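Phosphatidylserine synthase (Haemophilus influenzae, PDB 3HSI) is a member of the phospholipase D superfamily, probably an enzyme of phospholipid metabolism, with two regions of that family in one chain. Local coordinates at residues H92-R96 / N133-V137. Residues are numbered along the deposited sequence; the frame is centred on the assembly and turned at random.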
ATOM      1  N   HIS C  92      11.817 -10.732   5.598  1.00 21.76           N
ATOM      2  CA  HIS C  92      10.563 -11.439   5.941  1.00 22.68           C
ATOM      3  C   HIS C  92      10.508 -12.855   5.320  1.00 23.18           C
ATOM      4  O   HIS C  92      10.159 -13.835   5.974  1.00 23.15           O
ATOM      5  CB  HIS C  92       9.343 -10.658   5.454  1.00 22.95           C
ATOM      6  CG  HIS C  92       9.270  -9.255   5.960  1.00 23.44           C
ATOM      7  ND1 HIS C  92       8.907  -8.949   7.258  1.00 22.76           N
ATOM      8  CD2 HIS C  92       9.477  -8.073   5.334  1.00 20.94           C
ATOM      9  CE1 HIS C  92       8.911  -7.637   7.414  1.00 22.93           C
ATOM     10  NE2 HIS C  92       9.258  -7.082   6.265  1.00 24.57           N
ATOM     11  N   ARG C  93      10.887 -12.956   4.055  1.00 23.86           N
ATOM     12  CA  ARG C  93      10.827 -14.223   3.348  1.00 24.58           C
ATOM     13  C   ARG C  93      11.721 -15.269   4.003  1.00 24.46           C
ATOM     14  O   ARG C  93      11.344 -16.444   4.089  1.00 24.74           O
ATOM     15  CB  ARG C  93      11.121 -14.031   1.847  1.00 24.84           C
ATOM     16  CG  ARG C  93      11.110 -15.301   1.014  1.00 28.33           C
ATOM     17  CD  ARG C  93       9.750 -16.028   1.051  1.00 34.56           C
ATOM     18  NE  ARG C  93       9.825 -17.241   0.237  1.00 38.28           N
ATOM     19  CZ  ARG C  93      10.415 -18.374   0.626  1.00 41.91           C
ATOM     20  NH1 ARG C  93      10.972 -18.470   1.845  1.00 42.59           N
ATOM     21  NH2 ARG C  93      10.442 -19.420  -0.197  1.00 40.17           N
ATOM     22  N   ALA C  94      12.864 -14.837   4.519  1.00 24.32           N
ATOM     23  CA  ALA C  94      13.813 -15.768   5.158  1.00 25.32           C
ATOM     24  C   ALA C  94      13.350 -16.340   6.511  1.00 25.98           C
ATOM     25  O   ALA C  94      13.932 -17.300   7.004  1.00 25.48           O
ATOM     26  CB  ALA C  94      15.202 -15.109   5.304  1.00 24.89           C
ATOM     27  N   GLN C  95      12.305 -15.751   7.097  1.00 26.86           N
ATOM     28  CA  GLN C  95      11.909 -16.099   8.445  1.00 28.28           C
ATOM     29  C   GLN C  95      10.480 -16.624   8.547  1.00 29.47           C
ATOM     30  O   GLN C  95       9.868 -16.567   9.593  1.00 29.05           O
ATOM     31  CB  GLN C  95      12.126 -14.912   9.383  1.00 28.12           C
ATOM     32  CG  GLN C  95      13.590 -14.515   9.464  1.00 28.81           C
ATOM     33  CD  GLN C  95      13.829 -13.314  10.337  1.00 30.93           C
ATOM     34  OE1 GLN C  95      13.714 -12.167   9.889  1.00 31.93           O
ATOM     35  NE2 GLN C  95      14.197 -13.562  11.586  1.00 30.34           N
ATOM     36  N   ARG C  96       9.962 -17.150   7.460  1.00 31.87           N
ATOM     37  CA  ARG C  96       8.679 -17.826   7.515  1.00 34.67           C
ATOM     38  C   ARG C  96       8.750 -19.068   6.653  1.00 35.94           C
ATOM     39  O   ARG C  96       9.634 -19.184   5.825  1.00 35.82           O
ATOM     40  CB  ARG C  96       7.561 -16.902   7.044  1.00 34.19           C
ATOM     41  CG  ARG C  96       7.568 -16.627   5.552  1.00 35.77           C
ATOM     42  CD  ARG C  96       6.396 -15.740   5.183  1.00 37.79           C
ATOM     43  NE  ARG C  96       6.502 -15.178   3.836  1.00 39.40           N
ATOM     44  CZ  ARG C  96       6.237 -15.840   2.712  1.00 39.57           C
ATOM     45  NH1 ARG C  96       5.876 -17.115   2.743  1.00 39.87           N
ATOM     46  NH2 ARG C  96       6.351 -15.225   1.548  1.00 39.76           N
ATOM     47  N   ASN C 133      10.167  -3.184   3.718  1.00 21.65           N
ATOM     48  CA  ASN C 133       9.063  -2.504   4.391  1.00 22.98           C
ATOM     49  C   ASN C 133       8.841  -3.253   5.679  1.00 23.39           C
ATOM     50  O   ASN C 133       9.462  -4.300   5.887  1.00 23.25           O
ATOM     51  CB  ASN C 133       7.783  -2.471   3.541  1.00 21.58           C
ATOM     52  CG  ASN C 133       6.985  -1.195   3.758  1.00 22.86           C
ATOM     53  OD1 ASN C 133       6.931  -0.663   4.868  1.00 22.39           O
ATOM     54  ND2 ASN C 133       6.370  -0.697   2.706  1.00 22.09           N
ATOM     55  N   THR C 134       7.947  -2.733   6.509  1.00 24.31           N
ATOM     56  CA  THR C 134       7.703  -3.249   7.857  1.00 25.61           C
ATOM     57  C   THR C 134       6.884  -4.539   7.844  1.00 26.16           C
ATOM     58  O   THR C 134       6.859  -5.275   8.831  1.00 25.83           O
ATOM     59  CB  THR C 134       6.987  -2.197   8.738  1.00 25.65           C
ATOM     60  OG1 THR C 134       5.720  -1.891   8.163  1.00 26.06           O
ATOM     61  CG2 THR C 134       7.792  -0.910   8.860  1.00 25.59           C
ATOM     62  N   ARG C 135       6.218  -4.784   6.717  1.00 27.18           N
ATOM     63  CA  ARG C 135       5.463  -6.004   6.440  1.00 27.96           C
ATOM     64  C   ARG C 135       5.755  -6.464   5.025  1.00 27.99           C
ATOM     65  O   ARG C 135       5.742  -5.657   4.081  1.00 27.92           O
ATOM     66  CB  ARG C 135       3.965  -5.765   6.598  1.00 28.00           C
ATOM     67  CG  ARG C 135       3.461  -6.201   7.972  1.00 31.90           C
ATOM     68  CD  ARG C 135       2.688  -5.109   8.644  1.00 37.19           C
ATOM     69  NE  ARG C 135       2.489  -5.373  10.073  1.00 42.70           N
ATOM     70  CZ  ARG C 135       2.541  -4.439  11.033  1.00 44.42           C
ATOM     71  NH1 ARG C 135       2.801  -3.162  10.724  1.00 44.52           N
ATOM     72  NH2 ARG C 135       2.343  -4.782  12.313  1.00 43.94           N
ATOM     73  N   GLU C 136       5.990  -7.765   4.884  1.00 27.89           N
ATOM     74  CA  GLU C 136       6.278  -8.384   3.593  1.00 29.00           C
ATOM     75  C   GLU C 136       5.345  -7.911   2.464  1.00 27.87           C
ATOM     76  O   GLU C 136       5.811  -7.618   1.368  1.00 28.57           O
ATOM     77  CB  GLU C 136       6.261  -9.922   3.721  1.00 29.53           C
ATOM     78  CG  GLU C 136       6.737 -10.628   2.462  1.00 33.47           C
ATOM     79  CD  GLU C 136       7.046 -12.121   2.638  1.00 39.04           C
ATOM     80  OE1 GLU C 136       6.954 -12.644   3.769  1.00 40.61           O
ATOM     81  OE2 GLU C 136       7.384 -12.778   1.621  1.00 41.64           O
ATOM     82  N   VAL C 137       4.050  -7.801   2.744  1.00 26.19           N
ATOM     83  CA  VAL C 137       3.081  -7.489   1.705  1.00 25.31           C
ATOM     84  C   VAL C 137       3.313  -6.116   1.086  1.00 24.38           C
ATOM     85  O   VAL C 137       3.009  -5.914  -0.070  1.00 24.82           O
ATOM     86  CB  VAL C 137       1.589  -7.656   2.205  1.00 25.50           C
ATOM     87  CG1 VAL C 137       1.246  -6.637   3.244  1.00 23.98           C
ATOM     88  CG2 VAL C 137       0.623  -7.550   1.035  1.00 26.02           C
TER
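R96 NE meets E136 OE1 at 2.6 Å, on the syn side of the carboxylate, and R96 NH2 reaches E136 OE2 at 2.7 Å. R96 thus grips the carboxylate side-on, one nitrogen to each oxygen, in a bidentate salt bridge. Both oxygens lie close to the guanidinium plane, but the two flat groups are turned 32° apart, and NH2 comes to OE2 from above the carboxylate plane. E136 extends its chain with CG anti to the backbone N (chi1 -172°), which carries the carboxylate back past H92 to R96. On the way, E136 CB packs 3.6 Å from H92 CB.

H92 runs the opposite way alongside it. Its NE2 donates to the carbonyl oxygen N133 O at 2.8 Å, nearly straight at 177° and within the ring plane, while E136 N sits 3.5 Å above the centre of one ring face. R93 CD lies against a face of the R96 guanidinium, and R93's own charged end turns away to Q61 and Y59.

The contact joins the loops following strands 84-90 and 127-130, paired parallel strands whose carboxyl ends lie at the same end of the sheet in this phospholipase D-type fold; across the subunit interface, T134 packs on R388 of the second subunit. The carbonyl acceptor implies that NE2 of H92 carries a hydrogen without settling the ring's charge, and pairing with R96 probably favours the ionised form of E136.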